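Local coordinates for protein beta-N-acetylhexosaminidase (Streptomyces plicatus, PDB 1JAK) that hydrolyses terminal N-acetylhexosamine residues from glycosides as a family 20 glycoside hydrolase, probably by substrate-assisted catalysis, on an alpha/beta barrel, at residues A158-M163 with L472-A477; Q421-W426 with F463-G468; A491-W496 with I501-S506. All blocks are in the same frame, centred on the assembly; numbering follows the deposited sequence.

Contact 1 of 3, residues A158-M163 with L472-A477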
loop_
_atom_site.group_PDB
_atom_site.type_symbol
_atom_site.label_atom_id
_atom_site.label_comp_id
_atom_site.label_asym_id
_atom_site.label_seq_id
_atom_site.Cartn_x
_atom_site.Cartn_y
_atom_site.Cartn_z
ATOM N N ALA A 158 11.279 5.664 3.066
ATOM C CA ALA A 158 10.121 6.523 3.293
ATOM C C ALA A 158 8.947 6.185 2.379
ATOM O O ALA A 158 7.816 6.588 2.648
ATOM C CB ALA A 158 10.510 7.986 3.116
ATOM N N TRP A 159 9.211 5.467 1.290
ATOM C CA TRP A 159 8.140 5.082 0.376
ATOM C C TRP A 159 7.844 3.598 0.567
ATOM O O TRP A 159 8.566 2.743 0.068
ATOM C CB TRP A 159 8.530 5.361 -1.084
ATOM C CG TRP A 159 7.372 5.206 -2.032
ATOM C CD1 TRP A 159 6.770 4.038 -2.411
ATOM C CD2 TRP A 159 6.626 6.261 -2.656
ATOM N NE1 TRP A 159 5.696 4.299 -3.226
ATOM C CE2 TRP A 159 5.582 5.655 -3.393
ATOM C CE3 TRP A 159 6.735 7.659 -2.661
ATOM C CZ2 TRP A 159 4.652 6.400 -4.129
ATOM C CZ3 TRP A 159 5.810 8.402 -3.392
ATOM C CH2 TRP A 159 4.782 7.767 -4.117
ATOM N N ARG A 160 6.784 3.304 1.314
ATOM C CA ARG A 160 6.377 1.928 1.586
ATOM C C ARG A 160 4.898 1.899 1.217
ATOM O O ARG A 160 4.034 2.221 2.034
ATOM C CB ARG A 160 6.592 1.606 3.074
ATOM C CG ARG A 160 8.009 1.938 3.571
ATOM C CD ARG A 160 8.237 1.503 5.016
ATOM N NE ARG A 160 7.226 2.046 5.920
ATOM C CZ ARG A 160 7.219 3.289 6.392
ATOM N NH1 ARG A 160 8.180 4.142 6.059
ATOM N NH2 ARG A 160 6.237 3.684 7.192
ATOM N N SER A 161 4.609 1.513 -0.022
ATOM C CA SER A 161 3.230 1.543 -0.486
ATOM C C SER A 161 2.603 0.256 -0.972
ATOM O O SER A 161 3.277 -0.728 -1.275
ATOM C CB SER A 161 3.093 2.585 -1.596
ATOM O OG SER A 161 3.998 2.302 -2.643
ATOM N N ALA A 162 1.277 0.298 -1.038
ATOM C CA ALA A 162 0.474 -0.814 -1.516
ATOM C C ALA A 162 -0.481 -0.201 -2.525
ATOM O O ALA A 162 -1.026 0.878 -2.291
ATOM C CB ALA A 162 -0.306 -1.444 -0.364
ATOM N N MET A 163 -0.670 -0.864 -3.659
ATOM C CA MET A 163 -1.585 -0.342 -4.663
ATOM C C MET A 163 -2.792 -1.249 -4.808
ATOM O O MET A 163 -2.676 -2.471 -4.716
ATOM C CB MET A 163 -0.905 -0.246 -6.036
ATOM C CG MET A 163 -1.802 0.387 -7.102
ATOM S SD MET A 163 -1.387 -0.105 -8.801
ATOM C CE MET A 163 -2.269 -1.681 -8.892
ATOM N N LEU A 472 10.558 -5.265 3.580
ATOM C CA LEU A 472 11.616 -4.766 2.709
ATOM C C LEU A 472 11.656 -3.244 2.764
ATOM O O LEU A 472 12.725 -2.638 2.702
ATOM C CB LEU A 472 11.392 -5.231 1.265
ATOM C CG LEU A 472 11.491 -6.738 1.027
ATOM C CD1 LEU A 472 11.259 -7.034 -0.450
ATOM C CD2 LEU A 472 12.863 -7.241 1.451
ATOM N N GLY A 473 10.490 -2.622 2.904
ATOM C CA GLY A 473 10.453 -1.176 2.958
ATOM C C GLY A 473 10.826 -0.604 4.314
ATOM O O GLY A 473 11.394 0.482 4.398
ATOM N N TRP A 474 10.532 -1.348 5.377
ATOM C CA TRP A 474 10.786 -0.867 6.733
ATOM C C TRP A 474 12.050 -1.321 7.471
ATOM O O TRP A 474 12.795 -0.494 8.011
ATOM C CB TRP A 474 9.559 -1.193 7.605
ATOM C CG TRP A 474 9.698 -0.775 9.045
ATOM C CD1 TRP A 474 10.482 -1.362 10.004
ATOM C CD2 TRP A 474 9.088 0.361 9.669
ATOM N NE1 TRP A 474 10.401 -0.656 11.180
ATOM C CE2 TRP A 474 9.554 0.406 11.004
ATOM C CE3 TRP A 474 8.194 1.349 9.230
ATOM C CZ2 TRP A 474 9.158 1.402 11.904
ATOM C CZ3 TRP A 474 7.799 2.341 10.127
ATOM C CH2 TRP A 474 8.283 2.359 11.449
ATOM N N SER A 475 12.277 -2.629 7.503
ATOM C CA SER A 475 13.394 -3.210 8.242
ATOM C C SER A 475 14.810 -2.967 7.738
ATOM O O SER A 475 15.038 -2.748 6.550
ATOM C CB SER A 475 13.167 -4.714 8.384
ATOM O OG SER A 475 11.907 -4.972 8.979
ATOM N N PRO A 476 15.789 -2.993 8.660
ATOM C CA PRO A 476 17.192 -2.784 8.294
ATOM C C PRO A 476 17.665 -3.972 7.459
ATOM O O PRO A 476 17.218 -5.097 7.665
ATOM C CB PRO A 476 17.901 -2.727 9.647
ATOM C CG PRO A 476 16.824 -2.244 10.586
ATOM C CD PRO A 476 15.634 -3.037 10.124
ATOM N N ALA A 477 18.571 -3.726 6.522
ATOM C CA ALA A 477 19.082 -4.801 5.687
ATOM C C ALA A 477 19.663 -5.920 6.549
ATOM O O ALA A 477 19.540 -7.098 6.218
ATOM C CB ALA A 477 20.146 -4.263 4.738
#

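Contact 2 of 3, residues Q421-W426 with F463-G468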
loop_
_atom_site.group_PDB
_atom_site.type_symbol
_atom_site.label_atom_id
_atom_site.label_comp_id
_atom_site.label_asym_id
_atom_site.label_seq_id
_atom_site.Cartn_x
_atom_site.Cartn_y
_atom_site.Cartn_z
ATOM N N GLN A 421 8.981 -16.988 -0.828
ATOM C CA GLN A 421 10.396 -16.667 -0.693
ATOM C C GLN A 421 10.876 -15.709 -1.776
ATOM O O GLN A 421 11.579 -14.745 -1.484
ATOM C CB GLN A 421 11.270 -17.929 -0.700
ATOM C CG GLN A 421 12.756 -17.591 -0.592
ATOM C CD GLN A 421 13.652 -18.800 -0.389
ATOM O OE1 GLN A 421 13.198 -19.944 -0.401
ATOM N NE2 GLN A 421 14.942 -18.544 -0.204
ATOM N N ARG A 422 10.494 -15.957 -3.025
ATOM C CA ARG A 422 10.926 -15.080 -4.110
ATOM C C ARG A 422 10.477 -13.637 -3.882
ATOM O O ARG A 422 11.223 -12.692 -4.137
ATOM C CB ARG A 422 10.384 -15.567 -5.460
ATOM C CG ARG A 422 10.886 -14.725 -6.636
ATOM C CD ARG A 422 10.305 -15.177 -7.966
ATOM N NE ARG A 422 10.884 -14.435 -9.086
ATOM C CZ ARG A 422 12.120 -14.613 -9.544
ATOM N NH1 ARG A 422 12.918 -15.515 -8.980
ATOM N NH2 ARG A 422 12.562 -13.890 -10.564
ATOM N N SER A 423 9.256 -13.468 -3.390
ATOM C CA SER A 423 8.717 -12.138 -3.148
ATOM C C SER A 423 9.487 -11.371 -2.073
ATOM O O SER A 423 9.608 -10.150 -2.140
ATOM C CB SER A 423 7.243 -12.246 -2.742
ATOM O OG SER A 423 6.661 -10.965 -2.583
ATOM N N TYR A 424 10.022 -12.102 -1.100
ATOM C CA TYR A 424 10.750 -11.512 0.025
ATOM C C TYR A 424 12.269 -11.456 -0.090
ATOM O O TYR A 424 12.902 -10.489 0.342
ATOM C CB TYR A 424 10.405 -12.295 1.301
ATOM C CG TYR A 424 11.214 -11.918 2.529
ATOM C CD1 TYR A 424 10.857 -10.820 3.311
ATOM C CD2 TYR A 424 12.338 -12.658 2.905
ATOM C CE1 TYR A 424 11.595 -10.465 4.440
ATOM C CE2 TYR A 424 13.091 -12.309 4.035
ATOM C CZ TYR A 424 12.711 -11.215 4.797
ATOM O OH TYR A 424 13.428 -10.870 5.922
ATOM N N ASP A 425 12.845 -12.497 -0.678
ATOM C CA ASP A 425 14.291 -12.643 -0.760
ATOM C C ASP A 425 15.126 -11.774 -1.700
ATOM O O ASP A 425 15.764 -12.280 -2.624
ATOM C CB ASP A 425 14.609 -14.120 -1.005
ATOM C CG ASP A 425 15.857 -14.576 -0.276
ATOM O OD1 ASP A 425 16.418 -13.783 0.514
ATOM O OD2 ASP A 425 16.268 -15.736 -0.489
ATOM N N TRP A 426 15.132 -10.469 -1.451
ATOM C CA TRP A 426 15.936 -9.538 -2.235
ATOM C C TRP A 426 16.206 -8.263 -1.438
ATOM O O TRP A 426 15.593 -8.034 -0.394
ATOM C CB TRP A 426 15.282 -9.216 -3.592
ATOM C CG TRP A 426 13.877 -8.686 -3.548
ATOM C CD1 TRP A 426 12.745 -9.379 -3.227
ATOM C CD2 TRP A 426 13.455 -7.354 -3.870
ATOM N NE1 TRP A 426 11.643 -8.561 -3.332
ATOM C CE2 TRP A 426 12.051 -7.313 -3.722
ATOM C CE3 TRP A 426 14.127 -6.191 -4.268
ATOM C CZ2 TRP A 426 11.306 -6.153 -3.958
ATOM C CZ3 TRP A 426 13.387 -5.037 -4.504
ATOM C CH2 TRP A 426 11.987 -5.028 -4.346
ATOM N N PHE A 463 -2.179 -11.941 0.846
ATOM C CA PHE A 463 -1.517 -12.665 1.932
ATOM C C PHE A 463 -1.089 -14.051 1.462
ATOM O O PHE A 463 -1.851 -14.745 0.790
ATOM C CB PHE A 463 -2.456 -12.792 3.136
ATOM C CG PHE A 463 -2.768 -11.480 3.805
ATOM C CD1 PHE A 463 -3.751 -10.635 3.295
ATOM C CD2 PHE A 463 -2.069 -11.085 4.940
ATOM C CE1 PHE A 463 -4.033 -9.414 3.910
ATOM C CE2 PHE A 463 -2.343 -9.867 5.563
ATOM C CZ PHE A 463 -3.329 -9.030 5.045
ATOM N N PRO A 464 0.079 -14.530 1.919
ATOM C CA PRO A 464 1.050 -13.935 2.845
ATOM C C PRO A 464 2.211 -13.082 2.324
ATOM O O PRO A 464 3.145 -12.813 3.078
ATOM C CB PRO A 464 1.571 -15.159 3.578
ATOM C CG PRO A 464 1.739 -16.121 2.428
ATOM C CD PRO A 464 0.465 -15.918 1.597
ATOM N N ARG A 465 2.177 -12.647 1.069
ATOM C CA ARG A 465 3.283 -11.848 0.545
ATOM C C ARG A 465 3.281 -10.374 0.962
ATOM O O ARG A 465 4.337 -9.735 0.998
ATOM C CB ARG A 465 3.325 -11.960 -0.984
ATOM C CG ARG A 465 3.670 -13.367 -1.474
ATOM C CD ARG A 465 3.541 -13.505 -2.993
ATOM N NE ARG A 465 2.166 -13.287 -3.440
ATOM C CZ ARG A 465 1.725 -13.549 -4.667
ATOM N NH1 ARG A 465 2.546 -14.043 -5.585
ATOM N NH2 ARG A 465 0.456 -13.313 -4.978
ATOM N N LEU A 466 2.107 -9.840 1.290
ATOM C CA LEU A 466 1.985 -8.435 1.683
ATOM C C LEU A 466 2.910 -8.006 2.832
ATOM O O LEU A 466 3.563 -6.965 2.750
ATOM C CB LEU A 466 0.527 -8.122 2.051
ATOM C CG LEU A 466 0.197 -6.665 2.388
ATOM C CD1 LEU A 466 0.309 -5.802 1.139
ATOM C CD2 LEU A 466 -1.215 -6.590 2.958
ATOM N N PRO A 467 2.975 -8.793 3.921
ATOM C CA PRO A 467 3.850 -8.413 5.038
ATOM C C PRO A 467 5.325 -8.364 4.636
ATOM O O PRO A 467 6.090 -7.536 5.134
ATOM C CB PRO A 467 3.588 -9.504 6.081
ATOM C CG PRO A 467 2.202 -9.976 5.758
ATOM C CD PRO A 467 2.196 -9.999 4.250
ATOM N N GLY A 468 5.713 -9.260 3.735
ATOM C CA GLY A 468 7.093 -9.322 3.287
ATOM C C GLY A 468 7.568 -8.065 2.585
ATOM O O GLY A 468 8.682 -7.598 2.828
HETATM O O HOH W 1 6.867 -10.491 0.250
#

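Contact 3 of 3, residues A491-W496 with I501-S506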
loop_
_atom_site.group_PDB
_atom_site.type_symbol
_atom_site.label_atom_id
_atom_site.label_comp_id
_atom_site.label_asym_id
_atom_site.label_seq_id
_atom_site.Cartn_x
_atom_site.Cartn_y
_atom_site.Cartn_z
ATOM N N ALA A 491 4.108 -17.449 12.133
ATOM C CA ALA A 491 3.422 -17.072 13.362
ATOM C C ALA A 491 2.139 -16.278 13.136
ATOM O O ALA A 491 1.304 -16.178 14.036
ATOM C CB ALA A 491 4.366 -16.281 14.253
ATOM N N GLN A 492 1.981 -15.718 11.941
ATOM C CA GLN A 492 0.792 -14.924 11.636
ATOM C C GLN A 492 -0.462 -15.766 11.405
ATOM O O GLN A 492 -1.574 -15.267 11.549
ATOM C CB GLN A 492 1.032 -14.057 10.394
ATOM C CG GLN A 492 2.286 -13.192 10.433
ATOM C CD GLN A 492 2.347 -12.281 11.643
ATOM O OE1 GLN A 492 1.386 -11.580 11.960
ATOM N NE2 GLN A 492 3.488 -12.278 12.319
ATOM N N ALA A 493 -0.281 -17.036 11.051
ATOM C CA ALA A 493 -1.405 -17.928 10.763
ATOM C C ALA A 493 -2.594 -17.843 11.726
ATOM O O ALA A 493 -3.723 -17.593 11.302
ATOM C CB ALA A 493 -0.911 -19.370 10.669
ATOM N N PRO A 494 -2.361 -18.049 13.031
ATOM C CA PRO A 494 -3.484 -17.976 13.972
ATOM C C PRO A 494 -4.162 -16.609 14.032
ATOM O O PRO A 494 -5.358 -16.519 14.307
ATOM C CB PRO A 494 -2.850 -18.390 15.299
ATOM C CG PRO A 494 -1.429 -17.950 15.151
ATOM C CD PRO A 494 -1.104 -18.355 13.734
ATOM N N TYR A 495 -3.399 -15.549 13.778
ATOM C CA TYR A 495 -3.961 -14.203 13.787
ATOM C C TYR A 495 -4.890 -14.023 12.587
ATOM O O TYR A 495 -6.001 -13.511 12.717
ATOM C CB TYR A 495 -2.850 -13.147 13.728
ATOM C CG TYR A 495 -1.981 -13.089 14.965
ATOM C CD1 TYR A 495 -0.996 -14.048 15.193
ATOM C CD2 TYR A 495 -2.156 -12.083 15.915
ATOM C CE1 TYR A 495 -0.204 -14.011 16.338
ATOM C CE2 TYR A 495 -1.371 -12.033 17.066
ATOM C CZ TYR A 495 -0.398 -13.002 17.269
ATOM O OH TYR A 495 0.379 -12.971 18.406
ATOM N N TRP A 496 -4.433 -14.453 11.415
ATOM C CA TRP A 496 -5.245 -14.317 10.217
ATOM C C TRP A 496 -6.505 -15.171 10.300
ATOM O O TRP A 496 -7.582 -14.741 9.886
ATOM C CB TRP A 496 -4.416 -14.666 8.978
ATOM C CG TRP A 496 -3.287 -13.697 8.770
ATOM C CD1 TRP A 496 -3.244 -12.392 9.184
ATOM C CD2 TRP A 496 -2.067 -13.929 8.056
ATOM N NE1 TRP A 496 -2.077 -11.800 8.771
ATOM C CE2 TRP A 496 -1.335 -12.719 8.076
ATOM C CE3 TRP A 496 -1.522 -15.040 7.401
ATOM C CZ2 TRP A 496 -0.083 -12.589 7.463
ATOM C CZ3 TRP A 496 -0.273 -14.911 6.790
ATOM C CH2 TRP A 496 0.429 -13.692 6.827
ATOM N N ILE A 501 -9.019 -13.584 7.771
ATOM C CA ILE A 501 -8.232 -13.194 6.609
ATOM C C ILE A 501 -7.743 -14.444 5.887
ATOM O O ILE A 501 -6.899 -15.179 6.397
ATOM C CB ILE A 501 -7.009 -12.342 7.022
ATOM C CG1 ILE A 501 -7.485 -11.035 7.662
ATOM C CG2 ILE A 501 -6.123 -12.070 5.804
ATOM C CD1 ILE A 501 -6.367 -10.150 8.187
ATOM N N ASP A 502 -8.282 -14.695 4.702
ATOM C CA ASP A 502 -7.859 -15.864 3.952
ATOM C C ASP A 502 -6.462 -15.596 3.416
ATOM O O ASP A 502 -6.113 -14.455 3.109
ATOM C CB ASP A 502 -8.831 -16.151 2.807
ATOM C CG ASP A 502 -8.588 -17.506 2.164
ATOM O OD1 ASP A 502 -8.146 -18.438 2.876
ATOM O OD2 ASP A 502 -8.856 -17.645 0.951
ATOM N N PHE A 503 -5.651 -16.642 3.334
ATOM C CA PHE A 503 -4.294 -16.506 2.834
ATOM C C PHE A 503 -3.822 -17.824 2.253
ATOM O O PHE A 503 -4.333 -18.888 2.604
ATOM C CB PHE A 503 -3.334 -16.068 3.952
ATOM C CG PHE A 503 -3.163 -17.084 5.056
ATOM C CD1 PHE A 503 -4.129 -17.229 6.047
ATOM C CD2 PHE A 503 -2.027 -17.889 5.106
ATOM C CE1 PHE A 503 -3.968 -18.163 7.074
ATOM C CE2 PHE A 503 -1.855 -18.828 6.129
ATOM C CZ PHE A 503 -2.828 -18.964 7.115
ATOM N N TYR A 504 -2.848 -17.740 1.354
ATOM C CA TYR A 504 -2.275 -18.913 0.718
ATOM C C TYR A 504 -1.312 -19.591 1.689
ATOM O O TYR A 504 -0.330 -18.987 2.124
ATOM C CB TYR A 504 -1.531 -18.488 -0.550
ATOM C CG TYR A 504 -0.629 -19.544 -1.145
ATOM C CD1 TYR A 504 -1.149 -20.746 -1.625
ATOM C CD2 TYR A 504 0.745 -19.327 -1.257
ATOM C CE1 TYR A 504 -0.321 -21.707 -2.208
ATOM C CE2 TYR A 504 1.581 -20.282 -1.841
ATOM C CZ TYR A 504 1.041 -21.467 -2.313
ATOM O OH TYR A 504 1.862 -22.410 -2.895
ATOM N N ARG A 505 -1.602 -20.841 2.034
ATOM C CA ARG A 505 -0.752 -21.590 2.953
ATOM C C ARG A 505 0.437 -22.186 2.208
ATOM O O ARG A 505 0.507 -23.394 1.966
ATOM C CB ARG A 505 -1.559 -22.693 3.639
ATOM C CG ARG A 505 -2.599 -22.171 4.628
ATOM C CD ARG A 505 -3.372 -23.320 5.257
ATOM N NE ARG A 505 -2.482 -24.252 5.944
ATOM C CZ ARG A 505 -2.019 -24.081 7.178
ATOM N NH1 ARG A 505 -2.365 -23.008 7.880
ATOM N NH2 ARG A 505 -1.200 -24.981 7.708
ATOM N N SER A 506 1.374 -21.318 1.851
ATOM C CA SER A 506 2.566 -21.724 1.121
ATOM C C SER A 506 3.338 -22.845 1.796
ATOM O O SER A 506 3.577 -22.811 3.001
ATOM C CB SER A 506 3.501 -20.532 0.938
ATOM O OG SER A 506 4.722 -20.949 0.354
#

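Contact 1 of 3, residues A158-M163 with L472-A477
The backbones of Arg160 and Gly473 come within 5.3 Å, CA to CA, where the start of strand 159-165 meets the C-terminal end of helix 465-474. This is a strand-on-helix contact of the alpha/beta (TIM) barrel: the strand lies between strands 190-194 and 440-447 of the parallel sheet, and the helix belongs to the layer outside it. Arg160 carries the strand's side. With CG beside the backbone N (chi1 -52°) the chain reaches out to the helix end, where Arg160 CD lies 3.4 Å from Gly473 O; the bend at chi3 then turns the guanidinium across the Trp474 edge. A side chain at position 473 would point into Arg160 CG, so the absence of one lets strand and helix come close. Beyond CD the guanidinium presents a face to the rim of the Trp474 indole, the two planes 89° apart; Arg160 NE lies 3.5 Å from Trp474 CE3, at the ring edge, so this is not a cation-pi stack. The charge is held by a salt bridge from Arg160 NH2 to Glu98, while Tyr157 O takes NH1 and Lys187 O also takes NH2. A leucine in place of Arg160 would probably leave the Glu98 carboxylate without its charged mate and open a gap at the CE3-CZ3 edge of Trp474. Trp474 in turn gives its NE1 to Asp153 and packs in a cation-pi contact with Lys187. Farther along the guanidinium, Arg160 NH2 approaches Trp474 CZ3 at 3.6 Å.

Contact 2 of 3, residues Q421-W426 with F463-G468
Two helices of the family 20 catalytic domain meet here, the end of helix 420-424 and the start of helix 465-474, which follows the cis peptide before Pro464. Ser423 points toward Arg465 and packs on its aliphatic part: Ser423 OG is 3.8 Å from Arg465 CB, and Ser423 CB is 3.9 Å from Arg465 CD. With OG anti to the backbone N (chi1 -176°), the hydroxyl also faces a bridging water, which donates to Ser423 OG at 2.9 Å and to Arg465 O at 2.7 Å; Ser423 OG is further bonded to Arg397 O. The water thus links segments 421-426 and 463-468, which share no direct hydrogen bond. One residue on, the edge of the Tyr424 ring meets Gly468, with CD1 3.9 Å from Gly468 O; Tyr424 OH is hydrogen-bonded to the Glu471 carboxylate, a direct tie to the later part of helix 465-474. The bend of Arg465 at chi3 carries its guanidinium to Met402 O and Met461 O; Met402 lines the inhibitor pocket, and the Arg465 side chain is about 10 Å from the bound inhibitor. Helix 482-490 flanks the pair, with Tyr485 stacked on Tyr424 and touching Pro467, while Trp496 of helix 493-499 packs on Pro464 and Pro467.

Contact 3 of 3, residues A491-W496 with I501-S506
The chain turns back at the end of helix 493-499, and Trp496 and Ile501 stand 4.8 Å apart, CA to CA, before segment 501-506 runs on as a loop without regular structure. Ile501 N donates to Trp496 O at 2.8 Å with an N-H...O angle of 163°, a straight bond tying the loop to the helix. Trp496 and Phe503 form an edge-to-face (T-shaped) pair, their ring planes 61° apart: Trp496 CE3 sits over the centre of the Phe503 ring, 3.5 Å from CG. Phe503 reaches this place because its CG lies between the backbone N and the carbonyl carbon (chi1 65°), which swings the ring back toward the helix. At the far end of that ring, CZ packs on Ala493 CB at 4.1 Å. On the five-membered side of the indole, Trp496 CD1 meets Ile501 CD1 at 4.0 Å, and Trp496 NE1 is hydrogen-bonded to the hydroxyl of Tyr186. Trp511 meets the Phe503 ring near the C-terminus, and Phe463 comes edge-to-face on Trp496. Helix 493-499 and its returning loop thus pack against the connection between helices 455-462 and 465-474, with Tyr504 touching Tyr460 of the former.

Helix 465-474 joins contacts 1 and 2, using its C-terminal end in the first and its start in the second; their centres lie 12 Å apart. Leu472 touches both Trp426 and Tyr424, so the helix spans from strand 159-165 to helix 420-424. Along the chain, contact 2 falls between the two segments of contact 1, all within the family 20 catalytic range, and contact 3 follows. Contact 3 lies 13 Å from contact 2, centre to centre, and touches it through Phe463 and Pro464, but stays about 12 Å from contact 1 at the nearest atoms. The C-terminal helix 493-499 and its loop are thereby packed, through helix 465-474 and the residues leading into it, onto the barrel of the catalytic domain.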